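Local coordinates for protein alpha-1,2-Mannosidase (Trichoderma reesei, PDB 1HCU) that probably removes alpha-1,2-linked mannose residues from high-mannose N-glycans as a calcium-dependent glycosyl hydrolase of family 47, at residues Q24-A29 and S451-E456; G61-I66 and E486-S491; A401-G406 and A466-V471; L458-L463 and F481-E486. One frame throughout, in Å; residues are numbered along the deposited sequence.

Contact 1 of 4, residues Q24-A29 and S451-E456; sequences QTSWNA and SFWFAE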
loop_
_atom_site.group_PDB
_atom_site.type_symbol
_atom_site.label_atom_id
_atom_site.label_comp_id
_atom_site.label_asym_id
_atom_site.label_seq_id
_atom_site.Cartn_x
_atom_site.Cartn_y
_atom_site.Cartn_z
ATOM N N GLN A 24 -8.958 -4.297 -18.010
ATOM C CA GLN A 24 -8.757 -4.343 -19.460
ATOM C C GLN A 24 -8.890 -2.947 -20.085
ATOM O O GLN A 24 -8.025 -2.504 -20.849
ATOM C CB GLN A 24 -9.782 -5.295 -20.101
ATOM C CG GLN A 24 -9.589 -5.511 -21.602
ATOM C CD GLN A 24 -8.365 -6.346 -21.920
ATOM O OE1 GLN A 24 -7.661 -6.083 -22.888
ATOM N NE2 GLN A 24 -8.111 -7.362 -21.111
ATOM N N THR A 25 -9.980 -2.263 -19.741
ATOM C CA THR A 25 -10.255 -0.916 -20.233
ATOM C C THR A 25 -9.108 0.040 -19.857
ATOM O O THR A 25 -8.532 0.726 -20.716
ATOM C CB THR A 25 -11.586 -0.407 -19.636
ATOM O OG1 THR A 25 -12.648 -1.283 -20.043
ATOM C CG2 THR A 25 -11.888 1.001 -20.094
ATOM N N SER A 26 -8.782 0.068 -18.568
ATOM C CA SER A 26 -7.708 0.905 -18.046
ATOM C C SER A 26 -6.395 0.639 -18.800
ATOM O O SER A 26 -5.681 1.573 -19.173
ATOM C CB SER A 26 -7.524 0.627 -16.551
ATOM O OG SER A 26 -8.755 0.793 -15.858
ATOM N N TRP A 27 -6.089 -0.635 -19.039
ATOM C CA TRP A 27 -4.869 -0.978 -19.758
ATOM C C TRP A 27 -4.865 -0.494 -21.207
ATOM O O TRP A 27 -3.904 0.139 -21.644
ATOM C CB TRP A 27 -4.619 -2.485 -19.738
ATOM C CG TRP A 27 -3.428 -2.852 -20.574
ATOM C CD1 TRP A 27 -3.438 -3.390 -21.835
ATOM C CD2 TRP A 27 -2.056 -2.611 -20.251
ATOM N NE1 TRP A 27 -2.155 -3.491 -22.313
ATOM C CE2 TRP A 27 -1.287 -3.020 -21.363
ATOM C CE3 TRP A 27 -1.401 -2.084 -19.131
ATOM C CZ2 TRP A 27 0.108 -2.917 -21.387
ATOM C CZ3 TRP A 27 -0.008 -1.981 -19.157
ATOM C CH2 TRP A 27 0.727 -2.397 -20.278
ATOM N N ASN A 28 -5.927 -0.808 -21.949
ATOM C CA ASN A 28 -6.043 -0.391 -23.348
ATOM C C ASN A 28 -5.776 1.108 -23.457
ATOM O O ASN A 28 -4.966 1.560 -24.275
ATOM C CB ASN A 28 -7.451 -0.670 -23.888
ATOM C CG ASN A 28 -7.758 -2.151 -24.023
ATOM O OD1 ASN A 28 -8.904 -2.531 -24.258
ATOM N ND2 ASN A 28 -6.743 -2.990 -23.890
ATOM N N ALA A 29 -6.472 1.876 -22.627
ATOM C CA ALA A 29 -6.319 3.314 -22.636
ATOM C C ALA A 29 -4.877 3.698 -22.304
ATOM O O ALA A 29 -4.284 4.539 -22.983
ATOM C CB ALA A 29 -7.283 3.948 -21.648
ATOM N N SER A 451 -0.756 4.662 -10.925
ATOM C CA SER A 451 -0.366 3.283 -11.186
ATOM C C SER A 451 -0.926 2.276 -10.171
ATOM O O SER A 451 -1.246 1.145 -10.540
ATOM C CB SER A 451 1.167 3.168 -11.269
ATOM O OG SER A 451 1.787 3.367 -10.012
ATOM N N PHE A 452 -1.056 2.671 -8.903
ATOM C CA PHE A 452 -1.588 1.737 -7.911
ATOM C C PHE A 452 -3.039 1.316 -8.214
ATOM O O PHE A 452 -3.575 0.396 -7.598
ATOM C CB PHE A 452 -1.450 2.306 -6.486
ATOM C CG PHE A 452 -1.974 3.707 -6.320
ATOM C CD1 PHE A 452 -3.325 3.974 -6.459
ATOM C CD2 PHE A 452 -1.113 4.752 -5.985
ATOM C CE1 PHE A 452 -3.823 5.255 -6.265
ATOM C CE2 PHE A 452 -1.601 6.043 -5.790
ATOM C CZ PHE A 452 -2.962 6.295 -5.928
ATOM N N TRP A 453 -3.672 1.988 -9.171
ATOM C CA TRP A 453 -5.023 1.606 -9.567
ATOM C C TRP A 453 -4.849 0.210 -10.174
ATOM O O TRP A 453 -5.600 -0.714 -9.860
ATOM C CB TRP A 453 -5.563 2.590 -10.600
ATOM C CG TRP A 453 -6.823 2.165 -11.304
ATOM C CD1 TRP A 453 -6.989 2.019 -12.651
ATOM C CD2 TRP A 453 -8.105 1.899 -10.712
ATOM N NE1 TRP A 453 -8.291 1.684 -12.938
ATOM C CE2 TRP A 453 -8.998 1.604 -11.768
ATOM C CE3 TRP A 453 -8.586 1.886 -9.396
ATOM C CZ2 TRP A 453 -10.345 1.299 -11.549
ATOM C CZ3 TRP A 453 -9.925 1.583 -9.177
ATOM C CH2 TRP A 453 -10.791 1.293 -10.252
ATOM N N PHE A 454 -3.827 0.062 -11.017
ATOM C CA PHE A 454 -3.515 -1.211 -11.661
ATOM C C PHE A 454 -3.004 -2.266 -10.685
ATOM O O PHE A 454 -3.459 -3.409 -10.690
ATOM C CB PHE A 454 -2.432 -1.041 -12.735
ATOM C CG PHE A 454 -2.909 -0.386 -13.991
ATOM C CD1 PHE A 454 -2.502 0.905 -14.315
ATOM C CD2 PHE A 454 -3.760 -1.061 -14.861
ATOM C CE1 PHE A 454 -2.934 1.513 -15.484
ATOM C CE2 PHE A 454 -4.199 -0.462 -16.034
ATOM C CZ PHE A 454 -3.787 0.827 -16.347
ATOM N N ALA A 455 -2.053 -1.872 -9.847
ATOM C CA ALA A 455 -1.437 -2.801 -8.911
ATOM C C ALA A 455 -2.230 -3.198 -7.680
ATOM O O ALA A 455 -2.163 -4.347 -7.242
ATOM C CB ALA A 455 -0.083 -2.249 -8.473
ATOM N N GLU A 456 -2.987 -2.259 -7.129
ATOM C CA GLU A 456 -3.701 -2.524 -5.888
ATOM C C GLU A 456 -5.222 -2.584 -5.890
ATOM O O GLU A 456 -5.810 -3.615 -5.588
ATOM C CB GLU A 456 -3.258 -1.496 -4.847
ATOM C CG GLU A 456 -1.756 -1.403 -4.647
ATOM C CD GLU A 456 -1.401 -0.608 -3.396
ATOM O OE1 GLU A 456 -0.937 0.548 -3.524
ATOM O OE2 GLU A 456 -1.603 -1.141 -2.286
#

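Contact 2 of 4, residues G61-I66 and E486-S491; sequences GLDTAI and EAHPFS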
loop_
_atom_site.group_PDB
_atom_site.type_symbol
_atom_site.label_atom_id
_atom_site.label_comp_id
_atom_site.label_asym_id
_atom_site.label_seq_id
_atom_site.Cartn_x
_atom_site.Cartn_y
_atom_site.Cartn_z
ATOM N N GLY A 61 1.253 -2.772 -12.906
ATOM C CA GLY A 61 0.125 -3.612 -13.293
ATOM C C GLY A 61 0.479 -5.005 -13.797
ATOM O O GLY A 61 -0.387 -5.879 -13.917
ATOM N N LEU A 62 1.758 -5.222 -14.074
ATOM C CA LEU A 62 2.233 -6.499 -14.586
ATOM C C LEU A 62 1.744 -7.728 -13.813
ATOM O O LEU A 62 1.182 -8.646 -14.403
ATOM C CB LEU A 62 3.764 -6.495 -14.631
ATOM C CG LEU A 62 4.464 -7.784 -15.060
ATOM C CD1 LEU A 62 3.929 -8.240 -16.401
ATOM C CD2 LEU A 62 5.984 -7.547 -15.132
ATOM N N ASP A 63 1.953 -7.760 -12.500
ATOM C CA ASP A 63 1.527 -8.920 -11.739
ATOM C C ASP A 63 0.011 -9.054 -11.648
ATOM O O ASP A 63 -0.515 -10.163 -11.564
ATOM C CB ASP A 63 2.161 -8.927 -10.342
ATOM C CG ASP A 63 1.726 -7.759 -9.482
ATOM O OD1 ASP A 63 2.141 -7.741 -8.306
ATOM O OD2 ASP A 63 0.986 -6.870 -9.962
ATOM N N THR A 64 -0.697 -7.931 -11.676
ATOM C CA THR A 64 -2.146 -7.993 -11.624
ATOM C C THR A 64 -2.601 -8.700 -12.900
ATOM O O THR A 64 -3.489 -9.552 -12.865
ATOM C CB THR A 64 -2.772 -6.584 -11.545
ATOM O OG1 THR A 64 -2.338 -5.937 -10.340
ATOM C CG2 THR A 64 -4.292 -6.674 -11.539
ATOM N N ALA A 65 -1.962 -8.363 -14.021
ATOM C CA ALA A 65 -2.285 -8.966 -15.316
ATOM C C ALA A 65 -1.988 -10.459 -15.297
ATOM O O ALA A 65 -2.661 -11.241 -15.964
ATOM C CB ALA A 65 -1.477 -8.291 -16.423
ATOM N N ILE A 66 -0.971 -10.855 -14.542
ATOM C CA ILE A 66 -0.607 -12.266 -14.453
ATOM C C ILE A 66 -1.672 -13.057 -13.692
ATOM O O ILE A 66 -2.084 -14.123 -14.134
ATOM C CB ILE A 66 0.756 -12.448 -13.739
ATOM C CG1 ILE A 66 1.883 -11.947 -14.634
ATOM C CG2 ILE A 66 0.978 -13.912 -13.395
ATOM C CD1 ILE A 66 3.223 -11.919 -13.947
ATOM N N GLU A 486 2.662 -2.302 -2.090
ATOM C CA GLU A 486 2.025 -1.899 -3.345
ATOM C C GLU A 486 1.312 -3.109 -3.955
ATOM O O GLU A 486 1.224 -3.260 -5.174
ATOM C CB GLU A 486 3.080 -1.355 -4.325
ATOM C CG GLU A 486 2.518 -0.635 -5.549
ATOM C CD GLU A 486 2.123 0.815 -5.265
ATOM O OE1 GLU A 486 2.128 1.230 -4.087
ATOM O OE2 GLU A 486 1.803 1.540 -6.237
ATOM N N ALA A 487 0.829 -3.984 -3.085
ATOM C CA ALA A 487 0.113 -5.178 -3.506
ATOM C C ALA A 487 0.912 -6.103 -4.419
ATOM O O ALA A 487 0.336 -6.775 -5.271
ATOM C CB ALA A 487 -1.191 -4.777 -4.189
ATOM N N HIS A 488 2.231 -6.136 -4.254
ATOM C CA HIS A 488 3.067 -7.030 -5.058
ATOM C C HIS A 488 3.471 -8.211 -4.183
ATOM O O HIS A 488 4.283 -8.070 -3.275
ATOM C CB HIS A 488 4.309 -6.304 -5.581
ATOM C CG HIS A 488 3.989 -5.153 -6.482
ATOM N ND1 HIS A 488 3.126 -5.265 -7.548
ATOM C CD2 HIS A 488 4.392 -3.860 -6.457
ATOM C CE1 HIS A 488 3.005 -4.090 -8.141
ATOM N NE2 HIS A 488 3.763 -3.222 -7.498
ATOM N N PRO A 489 2.902 -9.396 -4.448
ATOM C CA PRO A 489 3.182 -10.620 -3.689
ATOM C C PRO A 489 4.535 -11.282 -3.958
ATOM O O PRO A 489 4.860 -11.583 -5.102
ATOM C CB PRO A 489 2.023 -11.524 -4.087
ATOM C CG PRO A 489 1.841 -11.170 -5.533
ATOM C CD PRO A 489 1.891 -9.651 -5.490
ATOM N N PHE A 490 5.307 -11.523 -2.903
ATOM C CA PHE A 490 6.617 -12.171 -3.024
ATOM C C PHE A 490 6.539 -13.554 -2.385
ATOM O O PHE A 490 5.791 -13.746 -1.425
ATOM C CB PHE A 490 7.685 -11.374 -2.264
ATOM C CG PHE A 490 7.844 -9.967 -2.729
ATOM C CD1 PHE A 490 8.297 -8.987 -1.851
ATOM C CD2 PHE A 490 7.553 -9.614 -4.040
ATOM C CE1 PHE A 490 8.456 -7.667 -2.281
ATOM C CE2 PHE A 490 7.706 -8.314 -4.477
ATOM C CZ PHE A 490 8.158 -7.333 -3.599
ATOM N N SER A 491 7.291 -14.522 -2.903
ATOM C CA SER A 491 7.293 -15.852 -2.279
ATOM C C SER A 491 8.084 -15.682 -0.989
ATOM O O SER A 491 9.019 -14.880 -0.946
ATOM C CB SER A 491 8.011 -16.888 -3.148
ATOM O OG SER A 491 7.299 -17.165 -4.336
#

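Contact 3 of 4, residues A401-G406 and A466-V471; sequences AYRVTG and AEESDV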
loop_
_atom_site.group_PDB
_atom_site.type_symbol
_atom_site.label_atom_id
_atom_site.label_comp_id
_atom_site.label_asym_id
_atom_site.label_seq_id
_atom_site.Cartn_x
_atom_site.Cartn_y
_atom_site.Cartn_z
ATOM N N ALA A 401 -10.596 -9.172 5.485
ATOM C CA ALA A 401 -11.744 -9.522 6.324
ATOM C C ALA A 401 -12.451 -10.765 5.772
ATOM O O ALA A 401 -12.809 -11.680 6.529
ATOM C CB ALA A 401 -12.718 -8.350 6.407
ATOM N N TYR A 402 -12.622 -10.808 4.453
ATOM C CA TYR A 402 -13.264 -11.947 3.806
ATOM C C TYR A 402 -12.391 -13.208 3.889
ATOM O O TYR A 402 -12.881 -14.283 4.227
ATOM C CB TYR A 402 -13.585 -11.629 2.333
ATOM C CG TYR A 402 -14.145 -12.820 1.593
ATOM C CD1 TYR A 402 -13.359 -13.554 0.708
ATOM C CD2 TYR A 402 -15.433 -13.288 1.870
ATOM C CE1 TYR A 402 -13.828 -14.725 0.129
ATOM C CE2 TYR A 402 -15.912 -14.460 1.295
ATOM C CZ TYR A 402 -15.103 -15.176 0.432
ATOM O OH TYR A 402 -15.553 -16.363 -0.092
ATOM N N ARG A 403 -11.101 -13.075 3.587
ATOM C CA ARG A 403 -10.185 -14.220 3.634
ATOM C C ARG A 403 -10.086 -14.850 5.013
ATOM O O ARG A 403 -9.795 -16.042 5.128
ATOM C CB ARG A 403 -8.774 -13.817 3.177
ATOM C CG ARG A 403 -8.674 -13.339 1.731
ATOM C CD ARG A 403 -9.164 -14.390 0.747
ATOM N NE ARG A 403 -8.596 -15.694 1.060
ATOM C CZ ARG A 403 -8.931 -16.831 0.454
ATOM N NH1 ARG A 403 -9.834 -16.839 -0.515
ATOM N NH2 ARG A 403 -8.373 -17.965 0.839
ATOM N N VAL A 404 -10.306 -14.057 6.062
ATOM C CA VAL A 404 -10.233 -14.602 7.415
ATOM C C VAL A 404 -11.577 -15.115 7.942
ATOM O O VAL A 404 -11.590 -15.982 8.809
ATOM C CB VAL A 404 -9.646 -13.575 8.435
ATOM C CG1 VAL A 404 -10.702 -12.566 8.871
ATOM C CG2 VAL A 404 -9.086 -14.312 9.636
ATOM N N THR A 405 -12.698 -14.601 7.432
ATOM C CA THR A 405 -14.011 -15.059 7.909
ATOM C C THR A 405 -14.749 -16.019 6.971
ATOM O O THR A 405 -15.457 -16.924 7.423
ATOM C CB THR A 405 -15.003 -13.895 8.167
ATOM O OG1 THR A 405 -15.325 -13.260 6.922
ATOM C CG2 THR A 405 -14.425 -12.879 9.128
ATOM N N GLY A 406 -14.605 -15.809 5.668
ATOM C CA GLY A 406 -15.311 -16.650 4.720
ATOM C C GLY A 406 -16.756 -16.187 4.611
ATOM O O GLY A 406 -17.592 -16.864 4.020
ATOM N N ALA A 466 -12.257 -13.798 -7.050
ATOM C CA ALA A 466 -11.543 -14.829 -7.805
ATOM C C ALA A 466 -11.460 -16.216 -7.177
ATOM O O ALA A 466 -11.844 -16.427 -6.027
ATOM C CB ALA A 466 -10.125 -14.340 -8.129
ATOM N N GLU A 467 -10.934 -17.151 -7.964
ATOM C CA GLU A 467 -10.765 -18.540 -7.555
ATOM C C GLU A 467 -9.537 -18.666 -6.657
ATOM O O GLU A 467 -8.660 -17.803 -6.662
ATOM C CB GLU A 467 -10.573 -19.429 -8.791
ATOM C CG GLU A 467 -11.668 -19.315 -9.852
ATOM C CD GLU A 467 -12.960 -20.024 -9.460
ATOM O OE1 GLU A 467 -12.902 -21.232 -9.118
ATOM O OE2 GLU A 467 -14.032 -19.377 -9.501
ATOM N N GLU A 468 -9.471 -19.754 -5.899
ATOM C CA GLU A 468 -8.343 -19.992 -5.005
ATOM C C GLU A 468 -7.002 -20.115 -5.731
ATOM O O GLU A 468 -6.948 -20.517 -6.889
ATOM C CB GLU A 468 -8.576 -21.266 -4.191
ATOM C CG GLU A 468 -9.463 -21.091 -2.984
ATOM C CD GLU A 468 -8.942 -20.014 -2.038
ATOM O OE1 GLU A 468 -7.713 -19.973 -1.781
ATOM O OE2 GLU A 468 -9.770 -19.213 -1.549
ATOM N N SER A 469 -5.926 -19.760 -5.034
ATOM C CA SER A 469 -4.565 -19.860 -5.558
ATOM C C SER A 469 -3.617 -19.623 -4.387
ATOM O O SER A 469 -4.060 -19.336 -3.275
ATOM C CB SER A 469 -4.304 -18.825 -6.659
ATOM O OG SER A 469 -3.943 -17.564 -6.126
ATOM N N ASP A 470 -2.320 -19.742 -4.632
ATOM C CA ASP A 470 -1.336 -19.535 -3.575
ATOM C C ASP A 470 -1.204 -18.065 -3.182
ATOM O O ASP A 470 -0.728 -17.744 -2.102
ATOM C CB ASP A 470 0.031 -20.066 -4.014
ATOM C CG ASP A 470 0.083 -21.577 -4.043
ATOM O OD1 ASP A 470 -0.559 -22.189 -4.928
ATOM O OD2 ASP A 470 0.760 -22.153 -3.169
ATOM N N VAL A 471 -1.618 -17.177 -4.071
ATOM C CA VAL A 471 -1.533 -15.755 -3.810
ATOM C C VAL A 471 -2.549 -15.325 -2.751
ATOM O O VAL A 471 -2.290 -14.407 -1.984
ATOM C CB VAL A 471 -1.773 -14.959 -5.107
ATOM C CG1 VAL A 471 -1.629 -13.470 -4.845
ATOM C CG2 VAL A 471 -0.785 -15.409 -6.165
#

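Contact 4 of 4, residues L458-L463 and F481-E486; sequences LKYAYL and FVFNTE. With CA (calcium ion), chain H.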
loop_
_atom_site.group_PDB
_atom_site.type_symbol
_atom_site.label_atom_id
_atom_site.label_comp_id
_atom_site.label_asym_id
_atom_site.label_seq_id
_atom_site.Cartn_x
_atom_site.Cartn_y
_atom_site.Cartn_z
ATOM N N LEU A 458 -7.478 -2.704 -8.261
ATOM C CA LEU A 458 -8.024 -3.747 -9.135
ATOM C C LEU A 458 -7.580 -5.159 -8.741
ATOM O O LEU A 458 -8.286 -6.136 -8.996
ATOM C CB LEU A 458 -7.663 -3.445 -10.599
ATOM C CG LEU A 458 -8.362 -2.208 -11.198
ATOM C CD1 LEU A 458 -7.848 -1.935 -12.618
ATOM C CD2 LEU A 458 -9.869 -2.445 -11.237
ATOM N N LYS A 459 -6.415 -5.257 -8.107
ATOM C CA LYS A 459 -5.872 -6.533 -7.660
ATOM C C LYS A 459 -6.690 -7.080 -6.477
ATOM O O LYS A 459 -7.167 -8.207 -6.517
ATOM C CB LYS A 459 -4.401 -6.347 -7.255
ATOM C CG LYS A 459 -3.763 -7.553 -6.575
ATOM C CD LYS A 459 -2.943 -8.377 -7.522
ATOM C CE LYS A 459 -1.439 -8.143 -7.362
ATOM N NZ LYS A 459 -0.963 -6.787 -7.762
ATOM N N TYR A 460 -6.856 -6.285 -5.424
ATOM C CA TYR A 460 -7.621 -6.757 -4.272
ATOM C C TYR A 460 -9.087 -6.996 -4.631
ATOM O O TYR A 460 -9.680 -7.978 -4.182
ATOM C CB TYR A 460 -7.511 -5.772 -3.098
ATOM C CG TYR A 460 -6.132 -5.735 -2.454
ATOM C CD1 TYR A 460 -5.567 -6.883 -1.887
ATOM C CD2 TYR A 460 -5.383 -4.559 -2.440
ATOM C CE1 TYR A 460 -4.284 -6.852 -1.327
ATOM C CE2 TYR A 460 -4.107 -4.518 -1.882
ATOM C CZ TYR A 460 -3.559 -5.665 -1.331
ATOM O OH TYR A 460 -2.285 -5.625 -0.800
ATOM N N ALA A 461 -9.664 -6.108 -5.444
ATOM C CA ALA A 461 -11.056 -6.242 -5.852
ATOM C C ALA A 461 -11.275 -7.570 -6.585
ATOM O O ALA A 461 -12.257 -8.276 -6.348
ATOM C CB ALA A 461 -11.457 -5.073 -6.751
ATOM N N TYR A 462 -10.338 -7.910 -7.460
ATOM C CA TYR A 462 -10.413 -9.144 -8.217
ATOM C C TYR A 462 -10.254 -10.393 -7.343
ATOM O O TYR A 462 -11.066 -11.318 -7.411
ATOM C CB TYR A 462 -9.331 -9.148 -9.285
ATOM C CG TYR A 462 -9.282 -10.426 -10.066
ATOM C CD1 TYR A 462 -10.277 -10.731 -10.988
ATOM C CD2 TYR A 462 -8.257 -11.346 -9.868
ATOM C CE1 TYR A 462 -10.259 -11.916 -11.694
ATOM C CE2 TYR A 462 -8.230 -12.541 -10.572
ATOM C CZ TYR A 462 -9.236 -12.814 -11.484
ATOM O OH TYR A 462 -9.221 -13.982 -12.197
ATOM N N LEU A 463 -9.203 -10.411 -6.527
ATOM C CA LEU A 463 -8.908 -11.551 -5.669
ATOM C C LEU A 463 -10.014 -11.906 -4.689
ATOM O O LEU A 463 -10.165 -13.071 -4.312
ATOM C CB LEU A 463 -7.597 -11.312 -4.902
ATOM C CG LEU A 463 -6.340 -11.263 -5.785
ATOM C CD1 LEU A 463 -5.109 -10.911 -4.941
ATOM C CD2 LEU A 463 -6.162 -12.615 -6.473
ATOM N N PHE A 481 2.921 -16.811 0.049
ATOM C CA PHE A 481 3.185 -15.487 -0.522
ATOM C C PHE A 481 2.932 -14.355 0.476
ATOM O O PHE A 481 2.248 -14.541 1.484
ATOM C CB PHE A 481 2.345 -15.255 -1.788
ATOM C CG PHE A 481 2.891 -15.941 -3.017
ATOM C CD1 PHE A 481 2.701 -17.304 -3.215
ATOM C CD2 PHE A 481 3.645 -15.227 -3.950
ATOM C CE1 PHE A 481 3.253 -17.952 -4.321
ATOM C CE2 PHE A 481 4.201 -15.866 -5.060
ATOM C CZ PHE A 481 4.006 -17.231 -5.244
ATOM N N VAL A 482 3.505 -13.187 0.203
ATOM C CA VAL A 482 3.335 -12.031 1.072
ATOM C C VAL A 482 3.228 -10.782 0.223
ATOM O O VAL A 482 4.103 -10.516 -0.601
ATOM C CB VAL A 482 4.539 -11.830 2.018
ATOM C CG1 VAL A 482 4.197 -10.774 3.072
ATOM C CG2 VAL A 482 4.916 -13.137 2.669
ATOM N N PHE A 483 2.165 -10.009 0.432
ATOM C CA PHE A 483 1.975 -8.783 -0.335
ATOM C C PHE A 483 2.833 -7.640 0.210
ATOM O O PHE A 483 2.859 -7.382 1.423
ATOM C CB PHE A 483 0.508 -8.344 -0.322
ATOM C CG PHE A 483 -0.418 -9.242 -1.104
ATOM C CD1 PHE A 483 -1.175 -10.214 -0.457
ATOM C CD2 PHE A 483 -0.567 -9.087 -2.479
ATOM C CE1 PHE A 483 -2.077 -11.021 -1.173
ATOM C CE2 PHE A 483 -1.462 -9.884 -3.200
ATOM C CZ PHE A 483 -2.217 -10.852 -2.543
ATOM N N ASN A 484 3.543 -6.966 -0.694
ATOM C CA ASN A 484 4.368 -5.836 -0.307
ATOM C C ASN A 484 3.366 -4.690 -0.188
ATOM O O ASN A 484 2.177 -4.886 -0.427
ATOM C CB ASN A 484 5.458 -5.563 -1.364
ATOM C CG ASN A 484 5.053 -4.523 -2.400
ATOM O OD1 ASN A 484 3.925 -4.509 -2.891
ATOM N ND2 ASN A 484 5.992 -3.659 -2.748
ATOM N N THR A 485 3.823 -3.503 0.175
ATOM C CA THR A 485 2.895 -2.392 0.350
ATOM C C THR A 485 2.160 -1.933 -0.916
ATOM O O THR A 485 1.144 -1.261 -0.825
ATOM C CB THR A 485 3.617 -1.199 1.002
ATOM O OG1 THR A 485 2.734 -0.575 1.930
ATOM C CG2 THR A 485 4.060 -0.185 -0.037
ATOM N N GLU A 486 2.662 -2.302 -2.090
ATOM C CA GLU A 486 2.025 -1.899 -3.345
ATOM C C GLU A 486 1.312 -3.109 -3.955
ATOM O O GLU A 486 1.224 -3.260 -5.174
ATOM C CB GLU A 486 3.080 -1.355 -4.325
ATOM C CG GLU A 486 2.518 -0.635 -5.549
ATOM C CD GLU A 486 2.123 0.815 -5.265
ATOM O OE1 GLU A 486 2.128 1.230 -4.087
ATOM O OE2 GLU A 486 1.803 1.540 -6.237
HETATM CA CA CA H . 0.196 0.438 1.069
HETATM O O HOH W 1 -0.830 -3.337 -0.481
HETATM O O HOH W 2 2.184 2.401 0.521
HETATM O O HOH W 3 -0.635 3.086 1.188
HETATM O O HOH W 4 -0.156 0.727 3.757
HETATM O O HOH W 5 -2.282 -0.026 -0.063
#

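Contact 1 of 4, residues Q24-A29 and S451-E456
The phenyl ring of Phe454 and the indole of Trp453 both meet helix 13-33 by their edges, converging on Ser26. Phe454 sets its CE2-CZ rim against the backbone: Ser26 O lies in the ring plane 3.5 Å from Phe454 CZ, Trp27 N lies at the same edge, and Ser26 CB packs 3.5 Å from Phe454 CE2. Phe23, from the same helix 13-33, makes an edge-to-face pair with Phe454. The indole of Trp453 uses its N-H, with NE1 giving Ser26 OG a bond of 3.1 Å whose acceptor lies close to the ring plane. Because Ser26 OG is turned beside its own backbone N (chi1 -54°), it also bonds to Ala22 O one turn earlier, and the buried hydroxyl has two partners. The axes of segments 24-29 and 451-456 lie 10.9 Å apart at closest and their directions differ by 140°, bridged largely by these rings. Helix 71-80 packs against Trp27, helix 56-67 against Phe454, and Tyr431 of strand 430-431 reaches both Ser26 and Trp453.

Contact 2 of 4, residues G61-I66 and E486-S491
Asp63 and His488 carry most of the buried surface, with Pro489 adding a smaller share. His488 ND1 gives Asp63 OD1 a nearly straight hydrogen bond of 2.8 Å (169° at the hydrogen). The oxygen lies almost in the imidazole plane, yet the donor approaches from well above the carboxylate plane, and the carboxylate and ring planes stand 47° apart. Asp63 CG stands between its backbone N and carbonyl carbon (chi1 64°), which swings the carboxylate off helix 56-67 toward the hairpin turn. There OD1 of Asp63 also touches Pro489 CD at 3.4 Å. At the far edge of the ring His488 NE2 meets Asp60, and Glu486 O sits 3.3 Å above the centre of one His488 face; two carboxylates at the ring nitrogens would be expected to favour an imidazolium. Asp63 OD2 forms a salt bridge with Lys459, and OD1 also bonds to Ser111. With an alanine here, Lys459 would probably be left without this buried counter-charge and the ND1 side of His488 without its acceptor. The pair thus ties helix 56-67 to the turn leading into strand 489-491, with helix 98-117 touching His488 through Ser111 and helix 451-465 through Ala455.

Contact 3 of 4, residues A401-G406 and A466-V471
Arg403 and Glu468 form the one salt bridge of this surface contact, their side chains reaching toward each other from opposite directions. Glu468 OE2 takes both terminal nitrogens of the guanidinium: Arg403 NH1 lies 2.6 Å from OE2 of Glu468 and approaches its syn lone pair, while Arg403 NH2 makes a weak, more bent bond to Glu468 OE2 at 3.0 Å. The oxygen sits at the guanidinium edge near its plane, but the carboxylate is turned 45° out of that plane. Arg403 is folded at chi2 and chi3 (-58° and -47°), which brings its head round to the loop, and its NE bonds to Val473 O farther along. A leucine in its place would probably leave Glu468 without its charged mate and Val473 O without this donor. Glu468 also touches a crystal neighbour, so its pose may owe something to the lattice. The bridge joins the end of helix 393-405 to the loop running from helix 451-465 to strand 481-483, the first strand of the C-terminal hairpin. Local hydrogen bonds shape the helix end and the loop. Thr405 OG1 and Thr405 N reach Ala401 O at 3.0 and 3.1 Å from opposite faces of the carbonyl plane, and Gly406, with positive phi, follows the helix. In the loop, Val471 N bonds to Ser469 OG at 3.1 Å, an ST turn.

Contact 4 of 4, residues L458-L463 and F481-E486
Strand 481-483 and the turn after it belong to the C-terminal beta-hairpin that, as in other family 47 mannosidases, plugs the helical barrel and carries the calcium site. Against this hairpin helix 451-465 sets Tyr460 and Leu463. The edge of Tyr460 points at one face of Phe483, with CE1 above it, in an edge-to-face pair of centroids 5.6 Å apart and planes at 54°. Tyr460 OH lies 3.9 Å from Phe483 CB, and Leu463 CD1 touches Phe483 CZ, the ring atom farthest from CB, at 3.8 Å. Beyond the rings a water in the Tyr460 ring plane links its OH, at 2.7 Å, weakly to Thr485 O. That carbonyl binds calcium at 2.7 Å and Thr485 OG1 binds it at 2.9 Å; four waters are also bound to it. An Asx turn, with Glu486 N on Asn484 OD1, shapes the adjoining backbone. The contact to Phe483 is apolar and aromatic, while the metal would be expected to polarise Thr485 O and draw its electron density away from the bridging water.

How the contacts relate
Contacts 1, 2 and 4 are buried, whereas contact 3 lies at the surface, away from the annotated sites. Contacts 1 and 4 use successive parts of helix 451-465, one facing helix 13-33, the other the hairpin at the barrel centre. Contacts 2 and 4 share Glu486 and hold the two hairpin strands, which pair through Phe490 N and Val482 O. Contact 1 touches contact 2 through Phe454 O and Thr64 OG1. Aromatic packing dominates contacts 1 and 4, with calcium only in the latter; buried charge marks contact 2, and the salt bridge of contact 3 is exposed on its Glu468 side. Val471 nevertheless packs on Phe483 and Pro489, joining the loop of contact 3 to the core.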